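Local coordinates for dTDP-4-amino-4,6-dideoxyglucose formyltransferase (Shewanella sp. FDAARGOS_354, PDB 6V2T), which probably transfers a formyl group from a folate cofactor to the 4-amino group of dTDP-4-amino-4,6-dideoxyglucose, a nucleotide-linked sugar probably destined for lipopolysaccharide O-antigen, at residues 25-30 with 75-80; 34-39 with 67-72; 41-46 with 188-193; 139-144 with 163-168; 219-224 with 233-238. One frame throughout, in Å; residues are numbered along the deposited sequence.

Overall arrangement
From the N terminus, strand 24-30 leads into helix 33-45. Interaction 1 closes the first loop by bringing 75-80 back beside 25-30, and interaction 2 (34-39 with 67-72) lies within that loop, touching it and joining the two connections that flank strand 53-60. Interaction 3 takes the far end of helix 33-45 to helix 171-194, so its long loop crosses both earlier ones. Interaction 4, within the span of interaction 3, ties strand 141-147 to the segment leading into helix 171-194. Interaction 5 follows all the others, in the C-terminal dimerization region. It meets interaction 4 through Arg237, beside Glu167 and Phe166, and both touch the second subunit.

Interaction 1: residues 25-30 with 75-80; sequences HVLIVS and TSINVK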
# COMPACT_ATOMS: atom_id res chain seq x y z
N HIS B 25 35.51 -22.36 19.21
CA HIS B 25 34.02 -22.45 19.18
C HIS B 25 33.43 -21.04 19.15
O HIS B 25 33.73 -20.24 20.07
CB HIS B 25 33.55 -23.23 20.41
CG HIS B 25 34.33 -24.49 20.58
ND1 HIS B 25 35.33 -24.63 21.52
CD2 HIS B 25 34.31 -25.65 19.88
CE1 HIS B 25 35.86 -25.84 21.42
NE2 HIS B 25 35.25 -26.47 20.42
N VAL B 26 32.65 -20.74 18.11
CA VAL B 26 31.91 -19.45 17.94
C VAL B 26 30.42 -19.74 18.07
O VAL B 26 29.94 -20.65 17.33
CB VAL B 26 32.24 -18.78 16.60
CG1 VAL B 26 31.35 -17.58 16.34
CG2 VAL B 26 33.72 -18.41 16.50
N LEU B 27 29.73 -19.05 18.98
CA LEU B 27 28.27 -19.17 19.15
C LEU B 27 27.57 -18.02 18.40
O LEU B 27 27.80 -16.82 18.70
CB LEU B 27 27.88 -19.20 20.63
CG LEU B 27 26.37 -19.14 20.89
CD1 LEU B 27 25.70 -20.43 20.42
CD2 LEU B 27 26.08 -18.89 22.36
N ILE B 28 26.68 -18.37 17.48
CA ILE B 28 25.85 -17.38 16.75
C ILE B 28 24.44 -17.46 17.33
O ILE B 28 23.82 -18.55 17.29
CB ILE B 28 26.00 -17.58 15.24
CG1 ILE B 28 27.47 -17.34 14.85
CG2 ILE B 28 25.07 -16.67 14.46
CD1 ILE B 28 27.81 -17.86 13.50
N VAL B 29 24.02 -16.37 17.99
CA VAL B 29 22.65 -16.23 18.55
C VAL B 29 21.89 -15.28 17.64
O VAL B 29 22.33 -14.13 17.44
CB VAL B 29 22.62 -15.72 19.99
CG1 VAL B 29 21.21 -15.79 20.56
CG2 VAL B 29 23.58 -16.47 20.88
N SER B 30 20.76 -15.74 17.12
CA SER B 30 20.05 -15.03 16.04
C SER B 30 18.57 -15.38 16.03
O SER B 30 18.22 -16.57 16.18
CB SER B 30 20.67 -15.36 14.74
OG SER B 30 20.01 -14.63 13.72
N THR B 75 18.30 -24.58 17.87
CA THR B 75 17.61 -24.81 19.15
C THR B 75 17.64 -23.50 19.93
O THR B 75 18.36 -22.57 19.53
CB THR B 75 18.25 -25.98 19.91
OG1 THR B 75 19.65 -25.70 19.96
CG2 THR B 75 18.00 -27.31 19.23
N SER B 76 16.86 -23.43 20.99
CA SER B 76 16.71 -22.23 21.84
C SER B 76 17.94 -22.08 22.73
O SER B 76 18.56 -23.12 23.07
CB SER B 76 15.45 -22.31 22.65
OG SER B 76 15.22 -21.06 23.28
N ILE B 77 18.27 -20.84 23.10
CA ILE B 77 19.16 -20.55 24.26
C ILE B 77 18.57 -19.35 25.00
O ILE B 77 17.91 -18.53 24.32
CB ILE B 77 20.62 -20.30 23.82
CG1 ILE B 77 21.60 -20.59 24.96
CG2 ILE B 77 20.80 -18.91 23.24
CD1 ILE B 77 23.02 -20.88 24.50
N ASN B 78 18.78 -19.30 26.31
CA ASN B 78 18.25 -18.25 27.22
C ASN B 78 19.40 -17.52 27.91
O ASN B 78 19.86 -17.93 28.98
CB ASN B 78 17.31 -18.84 28.26
CG ASN B 78 16.65 -17.76 29.09
OD1 ASN B 78 16.92 -16.57 28.94
ND2 ASN B 78 15.75 -18.18 29.97
N VAL B 79 19.77 -16.38 27.35
CA VAL B 79 20.92 -15.55 27.79
C VAL B 79 20.64 -14.92 29.16
O VAL B 79 21.59 -14.34 29.75
CB VAL B 79 21.17 -14.53 26.66
CG1 VAL B 79 21.80 -13.26 27.15
CG2 VAL B 79 21.96 -15.18 25.53
N LYS B 80 19.42 -15.03 29.68
CA LYS B 80 19.08 -14.59 31.07
C LYS B 80 19.07 -15.80 32.02
O LYS B 80 18.82 -15.58 33.20
CB LYS B 80 17.73 -13.87 31.08
CG LYS B 80 17.64 -12.71 30.10
CD LYS B 80 16.65 -11.64 30.51
CE LYS B 80 16.50 -10.56 29.47
NZ LYS B 80 15.14 -9.96 29.50
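Ile77 packs against Leu27 and Val29 through methyl groups alone. Its CD1 comes within 4.2 Å of Leu27 CD2, and its CG2 lies 4.1 Å from Val29 CG1, so the two branches of one isoleucine serve two residues of the same strand. The Val29 and Ile77 side chains meet at about a right angle. In Val29, CG1 stands opposite the backbone N (chi1 -172°), which carries this methyl toward Ile77. No backbone hydrogen bond joins the segments, because strand 53-60 stands between them in the sheet. Leu27 and Val29 turn to one face of that sheet, where Ile88 of helix 82-91 covers both Leu27 and Ile77. Ile28, on the other face, meets Ile39 of helix 33-45.

A cluster of polar bonds forms where 75-80 leaves the sheet. Asn78 OD1 accepts from Lys80 N at 3.0 Å, forming an Asx turn in which the donor stands well above the carbonyl plane. The same oxygen is bonded to Gln102 NE2, and the OE1 of that glutamine accepts from Val79 N, while Asp84 OD2 takes Asn78 N. With so many partners, the turn after the strand is tied both to helix 82-91 and to the loop that follows strand 94-98.

Parallel strands in the order 75-77, 53-60, 24-30, 94-98, with helices on both faces, make a Rossmann-like alpha/beta core. Here Ile77 reaches inward from the outermost strand to Leu27 and Val29 on one face, and the side chain of Val29 is about 8 Å from the bound folic acid, consistent with the catalytic domain of a formyltransferase.

Interaction 2: residues 34-39 with 67-72; sequences PLVSFI and ASLISL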
# COMPACT_ATOMS: atom_id res chain seq x y z
N PRO B 34 16.86 -14.89 7.50
CA PRO B 34 17.72 -14.41 6.41
C PRO B 34 19.21 -14.31 6.79
O PRO B 34 20.01 -14.86 6.06
CB PRO B 34 17.10 -13.04 6.06
CG PRO B 34 15.64 -13.21 6.41
CD PRO B 34 15.66 -14.06 7.67
N LEU B 35 19.55 -13.68 7.92
CA LEU B 35 20.95 -13.59 8.45
C LEU B 35 21.55 -14.98 8.73
O LEU B 35 22.65 -15.23 8.27
CB LEU B 35 20.98 -12.75 9.73
CG LEU B 35 21.28 -11.27 9.55
CD1 LEU B 35 21.66 -10.63 10.89
CD2 LEU B 35 22.37 -11.03 8.51
N VAL B 36 20.91 -15.80 9.56
CA VAL B 36 21.41 -17.14 9.95
C VAL B 36 21.75 -17.92 8.67
O VAL B 36 22.91 -18.36 8.50
CB VAL B 36 20.38 -17.92 10.79
CG1 VAL B 36 20.80 -19.38 10.97
CG2 VAL B 36 20.17 -17.28 12.15
N SER B 37 20.74 -18.10 7.82
CA SER B 37 20.88 -18.85 6.55
C SER B 37 22.07 -18.26 5.76
O SER B 37 22.92 -19.04 5.32
CB SER B 37 19.59 -18.83 5.78
OG SER B 37 19.78 -19.37 4.49
N PHE B 38 22.15 -16.94 5.63
CA PHE B 38 23.27 -16.25 4.92
C PHE B 38 24.61 -16.54 5.61
O PHE B 38 25.59 -16.80 4.91
CB PHE B 38 23.02 -14.75 4.85
CG PHE B 38 24.15 -14.02 4.19
CD1 PHE B 38 25.10 -13.37 4.96
CD2 PHE B 38 24.28 -14.02 2.82
CE1 PHE B 38 26.14 -12.70 4.35
CE2 PHE B 38 25.33 -13.36 2.21
CZ PHE B 38 26.26 -12.69 2.99
N ILE B 39 24.66 -16.52 6.95
CA ILE B 39 25.94 -16.71 7.70
C ILE B 39 26.38 -18.17 7.53
O ILE B 39 27.57 -18.42 7.21
CB ILE B 39 25.79 -16.32 9.18
CG1 ILE B 39 25.69 -14.80 9.36
CG2 ILE B 39 26.92 -16.90 10.01
CD1 ILE B 39 25.26 -14.37 10.74
N ALA B 67 9.60 -21.27 14.32
CA ALA B 67 9.40 -22.38 13.35
C ALA B 67 10.51 -22.43 12.29
O ALA B 67 11.12 -23.52 12.11
CB ALA B 67 8.04 -22.24 12.70
N SER B 68 10.72 -21.33 11.56
CA SER B 68 11.61 -21.23 10.37
C SER B 68 13.07 -21.36 10.80
O SER B 68 13.92 -21.71 9.94
CB SER B 68 11.38 -19.93 9.62
OG SER B 68 11.93 -18.82 10.32
N LEU B 69 13.36 -21.06 12.08
CA LEU B 69 14.71 -21.19 12.67
C LEU B 69 14.92 -22.65 13.09
O LEU B 69 16.01 -23.17 12.84
CB LEU B 69 14.85 -20.21 13.85
CG LEU B 69 14.93 -18.73 13.47
CD1 LEU B 69 14.88 -17.83 14.69
CD2 LEU B 69 16.18 -18.44 12.65
N ILE B 70 13.88 -23.29 13.65
CA ILE B 70 13.91 -24.73 14.05
C ILE B 70 14.05 -25.62 12.81
O ILE B 70 14.57 -26.75 12.95
CB ILE B 70 12.64 -25.11 14.84
CG1 ILE B 70 12.49 -24.28 16.11
CG2 ILE B 70 12.66 -26.61 15.13
CD1 ILE B 70 11.16 -24.47 16.81
N SER B 71 13.58 -25.13 11.67
CA SER B 71 13.67 -25.80 10.35
C SER B 71 15.12 -25.76 9.83
O SER B 71 15.44 -26.59 8.97
CB SER B 71 12.73 -25.18 9.35
OG SER B 71 13.35 -24.09 8.68
N LEU B 72 15.95 -24.83 10.31
CA LEU B 72 17.40 -24.78 9.98
C LEU B 72 18.18 -25.60 11.02
O LEU B 72 19.41 -25.68 10.91
CB LEU B 72 17.87 -23.33 9.93
CG LEU B 72 17.40 -22.53 8.71
CD1 LEU B 72 17.90 -21.09 8.77
CD2 LEU B 72 17.83 -23.19 7.41
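This is an apolar contact between two connections of the Rossmann-like core, in which Val36 and Ser37 of helix 33-45 meet Leu69 and Leu72 at the short helix 67-70. Helix 33-45 is the crossover of a beta-alpha-beta unit from strand 24-30 to strand 53-60, and the segment with helix 67-70 leads from strand 53-60 to strand 75-77.

Val36 divides its methyls between the two leucines. CG1, opposite the backbone N (chi1 170°), reaches Leu72 CD1 at 4.0 Å, and the two side chains lie alongside and point in opposite directions. CG2, which sits beside the backbone N, lies 4.2 Å from Leu69 CD2, where the side chains cross obliquely. Leu72 CD1 also rests on Ser37 CB at 4.1 Å, so one leucine methyl spans two successive residues of the helix.

Ser30 of strand 24-30 and Tyr59 of strand 53-60 touch Val36 and Leu69 respectively, and the loop residues Leu74 and Asn63 add to the same two side chains. Asn32, which lines the pocket of the dTDP-sugar, accepts through OD1 from Leu35 N at the start of helix 33-45.

The backbone tightens at the end of 67-72, where Leu72 N bonds three residues back to Leu69 O. Beside it Ser71 OG donates to Ser68 O at 2.8 Å, standing 49° out of the carbonyl plane.

Interaction 3: residues 41-46 with 188-193; sequences NLVAVN and DHLADL
Leu190 reaches across to Leu42 and Val43 with a side chain that leaves helix 171-194 pointing at helix 33-45. Its CB already lies 4.1 Å from Leu42 CD1. Chi1 of 176° sets CG opposite the backbone N, and the turn at chi2 then leaves CD2 between the two partners, 4.1 Å from Leu42 CD1 and 3.9 Å from Val43 CG2. Leu42 runs alongside Leu190 in the opposite direction, while Val43 meets it at a slant.

Polar bonds within each segment lie at the end of one helix and at a kink in the other. Asn46, the first residue past helix 33-45, turns its amide back so that ND2 donates to Leu42 O at 3.1 Å, almost straight at 167°. Asn46 N reaches the same oxygen from the other face of its plane. On the second helix, His189 ND1 donates in its ring plane to Asp192 OD2 at 2.8 Å, next to a kink at residues 191 and 192, where the backbone N atoms lack the bond to the preceding turn.

The two helices pack side by side over the sheet: Val43 rests on Phe55 and Tyr57 of strand 53-60, Leu193 rests on Leu158 and Phe159 of strand 157-163, and Phe159 also stacks on the His189 ring.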
# COMPACT_ATOMS: atom_id res chain seq x y z
N ASN B 41 25.84 -20.23 5.04
CA ASN B 41 26.42 -20.30 3.68
C ASN B 41 27.79 -19.62 3.69
O ASN B 41 28.75 -20.22 3.20
CB ASN B 41 25.48 -19.71 2.63
CG ASN B 41 26.03 -19.95 1.24
OD1 ASN B 41 26.20 -21.10 0.84
ND2 ASN B 41 26.36 -18.87 0.55
N LEU B 42 27.90 -18.42 4.26
CA LEU B 42 29.17 -17.62 4.25
C LEU B 42 30.31 -18.43 4.87
O LEU B 42 31.47 -18.28 4.41
CB LEU B 42 28.97 -16.34 5.06
CG LEU B 42 29.45 -15.05 4.41
CD1 LEU B 42 29.48 -13.93 5.44
CD2 LEU B 42 30.80 -15.21 3.74
N VAL B 43 29.99 -19.23 5.90
CA VAL B 43 30.98 -20.05 6.64
C VAL B 43 31.50 -21.14 5.69
O VAL B 43 32.74 -21.19 5.50
CB VAL B 43 30.36 -20.60 7.95
CG1 VAL B 43 31.12 -21.78 8.51
CG2 VAL B 43 30.25 -19.48 9.00
N ALA B 44 30.60 -21.90 5.05
CA ALA B 44 30.94 -22.85 3.96
C ALA B 44 31.90 -22.21 2.96
O ALA B 44 32.95 -22.81 2.71
CB ALA B 44 29.68 -23.34 3.28
N VAL B 45 31.60 -21.03 2.42
CA VAL B 45 32.37 -20.37 1.31
C VAL B 45 33.77 -19.94 1.79
O VAL B 45 34.70 -19.83 0.93
CB VAL B 45 31.59 -19.17 0.72
CG1 VAL B 45 32.48 -18.23 -0.08
CG2 VAL B 45 30.41 -19.63 -0.14
N ASN B 46 33.91 -19.63 3.09
CA ASN B 46 35.20 -19.24 3.73
C ASN B 46 35.79 -20.46 4.46
O ASN B 46 36.61 -20.24 5.37
CB ASN B 46 35.03 -18.09 4.74
CG ASN B 46 34.97 -16.70 4.15
OD1 ASN B 46 35.99 -16.02 4.06
ND2 ASN B 46 33.78 -16.25 3.78
N ASP B 188 32.80 -9.39 3.60
CA ASP B 188 34.11 -8.72 3.77
C ASP B 188 34.73 -8.98 5.16
O ASP B 188 35.97 -8.94 5.22
CB ASP B 188 33.98 -7.22 3.49
CG ASP B 188 33.69 -6.90 2.03
OD1 ASP B 188 33.46 -5.71 1.71
OD2 ASP B 188 33.70 -7.84 1.23
N HIS B 189 33.97 -9.23 6.23
CA HIS B 189 34.51 -9.11 7.62
C HIS B 189 34.13 -10.23 8.57
O HIS B 189 34.56 -10.14 9.73
CB HIS B 189 34.10 -7.76 8.23
CG HIS B 189 34.67 -6.61 7.49
ND1 HIS B 189 36.02 -6.53 7.20
CD2 HIS B 189 34.11 -5.50 6.97
CE1 HIS B 189 36.26 -5.40 6.55
NE2 HIS B 189 35.10 -4.74 6.42
N LEU B 190 33.42 -11.28 8.16
CA LEU B 190 33.08 -12.34 9.14
C LEU B 190 34.39 -12.94 9.69
O LEU B 190 34.51 -13.02 10.89
CB LEU B 190 32.17 -13.40 8.52
CG LEU B 190 31.86 -14.57 9.45
CD1 LEU B 190 31.09 -14.11 10.68
CD2 LEU B 190 31.10 -15.67 8.73
N ALA B 191 35.34 -13.34 8.83
CA ALA B 191 36.64 -13.91 9.25
C ALA B 191 37.35 -12.91 10.17
O ALA B 191 37.85 -13.33 11.23
CB ALA B 191 37.51 -14.25 8.05
N ASP B 192 37.38 -11.65 9.75
CA ASP B 192 38.03 -10.52 10.47
C ASP B 192 37.47 -10.45 11.90
O ASP B 192 38.28 -10.30 12.82
CB ASP B 192 37.81 -9.19 9.76
CG ASP B 192 38.62 -9.00 8.50
OD1 ASP B 192 39.64 -9.69 8.34
OD2 ASP B 192 38.23 -8.14 7.69
N LEU B 193 36.15 -10.56 12.05
CA LEU B 193 35.45 -10.50 13.37
C LEU B 193 35.91 -11.66 14.23
O LEU B 193 36.28 -11.47 15.43
CB LEU B 193 33.93 -10.64 13.17
CG LEU B 193 33.24 -9.44 12.57
CD1 LEU B 193 31.73 -9.70 12.47
CD2 LEU B 193 33.56 -8.19 13.38

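Interaction 4: residues 139-144 with 163-168; sequences KPVGCT and VPIFEW. With NA (sodium ion), chain J; EDO (1,2-ethanediol), chain I.
Val141 stands between Val163 and Ile165, its CG1 3.8 Å from Val163 CG2 and equally 3.8 Å from Ile165 CD1. Its side chain runs at a slant to Val163 and at about a right angle to Ile165. The valine has CG1 between its backbone N and carbonyl carbon (chi1 79°), which lets this one methyl serve both neighbours. Val163 turns its other methyl to the next residue, CG1 resting 4.0 Å from Gly142 CA, where no side chain intervenes.

A single direct backbone bond supports this packing: Val163 N donates to Val141 O at 2.9 Å, close to straight at 166°. A water accepts from Val141 N at 3.0 Å and lies beside Val163 O, bridging the backbones as they part.

Farther along, Phe166 CB sits over the centre of the Trp168 ring, 3.4 Å above its plane. Trp168 O binds the sodium ion at 2.2 Å, with two waters, Asn173 and Ala263 completing its shell. Arg251 of the second subunit packs on Glu167 and Trp168.

Helix 130-137 covers the contact from one side, Ser134 touching both Val141 and Ile165, and Gln131, from the dTDP-sugar pocket, also meets Val141. Helix 171-194 covers Val163 through Thr181, so the start of strand 141-147 and the exit from strand 157-163 both take contacts from these two helices.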
# COMPACT_ATOMS: atom_id res chain seq x y z
N LYS B 139 18.22 11.34 10.76
CA LYS B 139 19.51 10.76 11.20
C LYS B 139 19.94 9.65 10.24
O LYS B 139 19.11 8.98 9.61
CB LYS B 139 19.39 10.30 12.65
CG LYS B 139 19.21 11.42 13.68
CD LYS B 139 19.07 10.88 15.06
CE LYS B 139 18.66 11.87 16.12
NZ LYS B 139 19.63 12.98 16.21
N PRO B 140 21.25 9.39 10.10
CA PRO B 140 21.73 8.31 9.25
C PRO B 140 21.26 6.91 9.69
O PRO B 140 21.02 6.68 10.85
CB PRO B 140 23.26 8.34 9.40
CG PRO B 140 23.59 9.68 10.01
CD PRO B 140 22.35 10.14 10.74
N VAL B 141 21.29 5.98 8.76
CA VAL B 141 21.00 4.55 9.05
C VAL B 141 21.98 3.73 8.21
O VAL B 141 22.61 4.29 7.29
CB VAL B 141 19.53 4.21 8.74
CG1 VAL B 141 19.30 4.01 7.26
CG2 VAL B 141 19.02 3.00 9.52
N GLY B 142 22.12 2.46 8.58
CA GLY B 142 23.00 1.51 7.90
C GLY B 142 23.14 0.29 8.78
O GLY B 142 22.20 -0.00 9.50
N CYS B 143 24.31 -0.35 8.73
CA CYS B 143 24.65 -1.53 9.55
C CYS B 143 25.87 -1.16 10.39
O CYS B 143 26.82 -0.52 9.84
CB CYS B 143 24.96 -2.75 8.69
SG CYS B 143 25.47 -4.18 9.68
N THR B 144 25.85 -1.57 11.65
CA THR B 144 26.98 -1.43 12.61
C THR B 144 27.32 -2.82 13.18
O THR B 144 26.40 -3.53 13.74
CB THR B 144 26.67 -0.43 13.72
OG1 THR B 144 26.26 0.84 13.20
CG2 THR B 144 27.88 -0.22 14.62
N VAL B 163 23.68 3.53 4.71
CA VAL B 163 22.89 3.32 3.48
C VAL B 163 22.06 4.57 3.32
O VAL B 163 21.66 5.22 4.30
CB VAL B 163 22.07 2.02 3.49
CG1 VAL B 163 22.88 0.83 3.97
CG2 VAL B 163 20.80 2.16 4.31
N PRO B 164 21.84 4.98 2.05
CA PRO B 164 21.04 6.16 1.75
C PRO B 164 19.56 5.86 2.05
O PRO B 164 19.17 4.70 2.02
CB PRO B 164 21.29 6.39 0.25
CG PRO B 164 21.57 5.01 -0.29
CD PRO B 164 22.30 4.29 0.83
N ILE B 165 18.84 6.90 2.42
CA ILE B 165 17.35 6.93 2.48
C ILE B 165 16.84 7.89 1.40
O ILE B 165 17.26 9.06 1.41
CB ILE B 165 16.86 7.36 3.86
CG1 ILE B 165 17.42 6.43 4.93
CG2 ILE B 165 15.33 7.39 3.88
CD1 ILE B 165 16.91 6.75 6.30
N PHE B 166 15.90 7.43 0.59
CA PHE B 166 15.25 8.26 -0.45
C PHE B 166 13.88 8.73 0.05
O PHE B 166 13.29 8.07 0.96
CB PHE B 166 15.22 7.47 -1.75
CG PHE B 166 16.57 6.92 -2.16
CD1 PHE B 166 17.60 7.77 -2.52
CD2 PHE B 166 16.80 5.56 -2.19
CE1 PHE B 166 18.84 7.28 -2.91
CE2 PHE B 166 18.05 5.06 -2.57
CZ PHE B 166 19.06 5.92 -2.93
N GLU B 167 13.40 9.84 -0.53
CA GLU B 167 12.06 10.46 -0.32
C GLU B 167 10.95 9.41 -0.45
O GLU B 167 9.94 9.52 0.22
CB GLU B 167 11.81 11.51 -1.42
CG GLU B 167 11.99 12.96 -0.97
CD GLU B 167 12.40 13.21 0.47
OE1 GLU B 167 11.51 13.23 1.34
OE2 GLU B 167 13.60 13.43 0.72
N TRP B 168 11.13 8.48 -1.39
CA TRP B 168 10.08 7.51 -1.80
C TRP B 168 10.26 6.17 -1.07
O TRP B 168 9.64 5.20 -1.49
CB TRP B 168 10.11 7.28 -3.31
CG TRP B 168 11.44 6.79 -3.81
CD1 TRP B 168 11.87 5.51 -3.96
CD2 TRP B 168 12.49 7.63 -4.28
NE1 TRP B 168 13.14 5.50 -4.48
CE2 TRP B 168 13.55 6.79 -4.68
CE3 TRP B 168 12.65 9.02 -4.38
CZ2 TRP B 168 14.75 7.29 -5.17
CZ3 TRP B 168 13.85 9.51 -4.86
CH2 TRP B 168 14.87 8.66 -5.26
NA NA J . 8.89 3.17 -2.00
C1 EDO I . 14.53 11.05 2.85
O1 EDO I . 13.75 10.56 3.94
C2 EDO I . 15.10 12.36 3.24
O2 EDO I . 14.07 13.21 3.77
O HOH W 1 21.57 7.19 5.98
O HOH W 2 10.25 2.22 -3.52
O HOH W 3 6.85 1.92 -1.50

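Interaction 5: residues 219-224 with 233-238; sequences CKLNLD and IDLLRA. With EDO (1,2-ethanediol), chain I.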
# COMPACT_ATOMS: atom_id res chain seq x y z
N CYS B 219 3.01 4.90 16.40
CA CYS B 219 2.02 4.10 15.64
C CYS B 219 0.63 4.70 15.85
O CYS B 219 -0.16 4.62 14.94
CB CYS B 219 2.06 2.64 16.07
SG CYS B 219 3.37 1.69 15.24
N LYS B 220 0.38 5.33 17.01
CA LYS B 220 -0.94 5.90 17.38
C LYS B 220 -1.07 7.25 16.70
O LYS B 220 -0.43 8.24 17.16
CB LYS B 220 -1.11 6.00 18.90
CG LYS B 220 -2.49 6.48 19.33
CD LYS B 220 -2.72 6.53 20.82
CE LYS B 220 -3.95 7.35 21.15
NZ LYS B 220 -4.17 7.45 22.61
N LEU B 221 -1.81 7.30 15.60
CA LEU B 221 -1.94 8.54 14.81
C LEU B 221 -2.89 9.51 15.53
O LEU B 221 -3.87 9.04 16.11
CB LEU B 221 -2.48 8.18 13.43
CG LEU B 221 -1.62 7.21 12.64
CD1 LEU B 221 -2.29 6.91 11.31
CD2 LEU B 221 -0.21 7.75 12.45
N ASN B 222 -2.61 10.80 15.40
CA ASN B 222 -3.52 11.90 15.80
C ASN B 222 -4.05 12.55 14.51
O ASN B 222 -3.31 13.34 13.89
CB ASN B 222 -2.80 12.87 16.74
CG ASN B 222 -3.57 14.15 16.97
OD1 ASN B 222 -4.78 14.16 16.82
ND2 ASN B 222 -2.85 15.24 17.23
N LEU B 223 -5.28 12.23 14.13
CA LEU B 223 -5.92 12.77 12.90
C LEU B 223 -6.07 14.31 12.96
O LEU B 223 -6.33 14.89 11.91
CB LEU B 223 -7.27 12.06 12.72
CG LEU B 223 -7.17 10.60 12.24
CD1 LEU B 223 -8.56 10.01 11.99
CD2 LEU B 223 -6.31 10.51 10.99
N ASP B 224 -5.92 14.94 14.13
CA ASP B 224 -6.11 16.41 14.31
C ASP B 224 -4.77 17.13 14.18
O ASP B 224 -4.76 18.38 14.05
CB ASP B 224 -6.81 16.68 15.64
CG ASP B 224 -8.20 16.08 15.67
OD1 ASP B 224 -8.96 16.35 14.71
OD2 ASP B 224 -8.50 15.29 16.60
N ILE B 233 3.25 12.36 5.19
CA ILE B 233 3.67 11.26 4.27
C ILE B 233 4.91 10.56 4.85
O ILE B 233 4.95 9.31 4.85
CB ILE B 233 3.87 11.76 2.83
CG1 ILE B 233 2.52 12.05 2.17
CG2 ILE B 233 4.69 10.76 2.01
CD1 ILE B 233 2.59 12.64 0.79
N ASP B 234 5.85 11.33 5.39
CA ASP B 234 7.10 10.80 5.98
C ASP B 234 6.77 9.89 7.16
O ASP B 234 7.33 8.78 7.23
CB ASP B 234 8.05 11.95 6.37
CG ASP B 234 8.81 12.52 5.19
OD1 ASP B 234 8.63 12.00 4.06
OD2 ASP B 234 9.64 13.42 5.42
N LEU B 235 5.85 10.29 8.02
CA LEU B 235 5.41 9.46 9.17
C LEU B 235 4.79 8.15 8.67
O LEU B 235 5.15 7.05 9.22
CB LEU B 235 4.38 10.25 9.99
CG LEU B 235 3.65 9.48 11.09
CD1 LEU B 235 4.65 8.94 12.08
CD2 LEU B 235 2.63 10.39 11.79
N LEU B 236 3.84 8.24 7.72
CA LEU B 236 3.10 7.03 7.25
C LEU B 236 4.05 6.11 6.46
O LEU B 236 3.96 4.89 6.64
CB LEU B 236 1.88 7.45 6.43
CG LEU B 236 0.82 8.24 7.18
CD1 LEU B 236 -0.30 8.66 6.24
CD2 LEU B 236 0.27 7.46 8.37
N ARG B 237 4.95 6.65 5.64
CA ARG B 237 5.94 5.79 4.92
C ARG B 237 6.91 5.13 5.90
O ARG B 237 7.21 3.91 5.70
CB ARG B 237 6.60 6.51 3.74
CG ARG B 237 7.76 7.43 4.09
CD ARG B 237 8.12 8.22 2.84
NE ARG B 237 9.01 9.32 3.12
CZ ARG B 237 10.34 9.28 3.15
NH1 ARG B 237 11.02 8.17 2.91
NH2 ARG B 237 10.99 10.40 3.42
N ALA B 238 7.30 5.82 6.99
CA ALA B 238 8.19 5.29 8.05
C ALA B 238 7.52 4.08 8.71
O ALA B 238 8.23 3.18 9.12
CB ALA B 238 8.49 6.34 9.10
C1 EDO I . 14.53 11.05 2.85
O1 EDO I . 13.75 10.56 3.94
C2 EDO I . 15.10 12.36 3.24
O2 EDO I . 14.07 13.21 3.77
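Asp234 OD1 is gripped by two nitrogens of one arginine, Arg237 NE at 2.9 Å and Arg237 NH2 also at 2.9 Å, one helical turn along. Both come from the same face, above the carboxylate plane, while the oxygen lies in the guanidinium plane, so this side-on salt bridge fixes the arginine's rotation. NH2 also donates, near the guanidinium plane but on its NH1 side, to O1 of a bound 1,2-ethanediol at 2.8 Å (165°), a molecule probably from the crystallisation liquor. Asp234 OD2 pairs with Lys138 NZ, and Arg237 NH1 bonds Asp169 O, which ties helix 229-238 to the segment before helix 171-194.

Across the contact the packing is apolar, made by leucine methyls. Leu221 CD2 meets Leu235 CD2 at 3.9 Å, the side chains running past each other in opposite directions. Leu221 CD1 touches Leu236 CD2, likewise at 3.9 Å, with the side chains at about a right angle. Leu236 has CG opposite its carbonyl carbon (chi1 -64°), which brings its tip closer to Leu221 than the direction of its CB would suggest. Ile259 of strand 256-266 closes over both Leu221 and Leu236.

Beyond Leu221 the loop is held by an Asx turn, Asn222 OD1 accepting from Asp224 N at 3.0 Å. Asp224 OD1 forms a salt bridge with Arg230 of the second subunit, Leu221 packs on Leu229 of that subunit, and Leu236 packs on its Ile233. Loop and helix thus share one apolar core with the partner chain, fitting the C-terminal dimerization domain of the sugar N-formyltransferases.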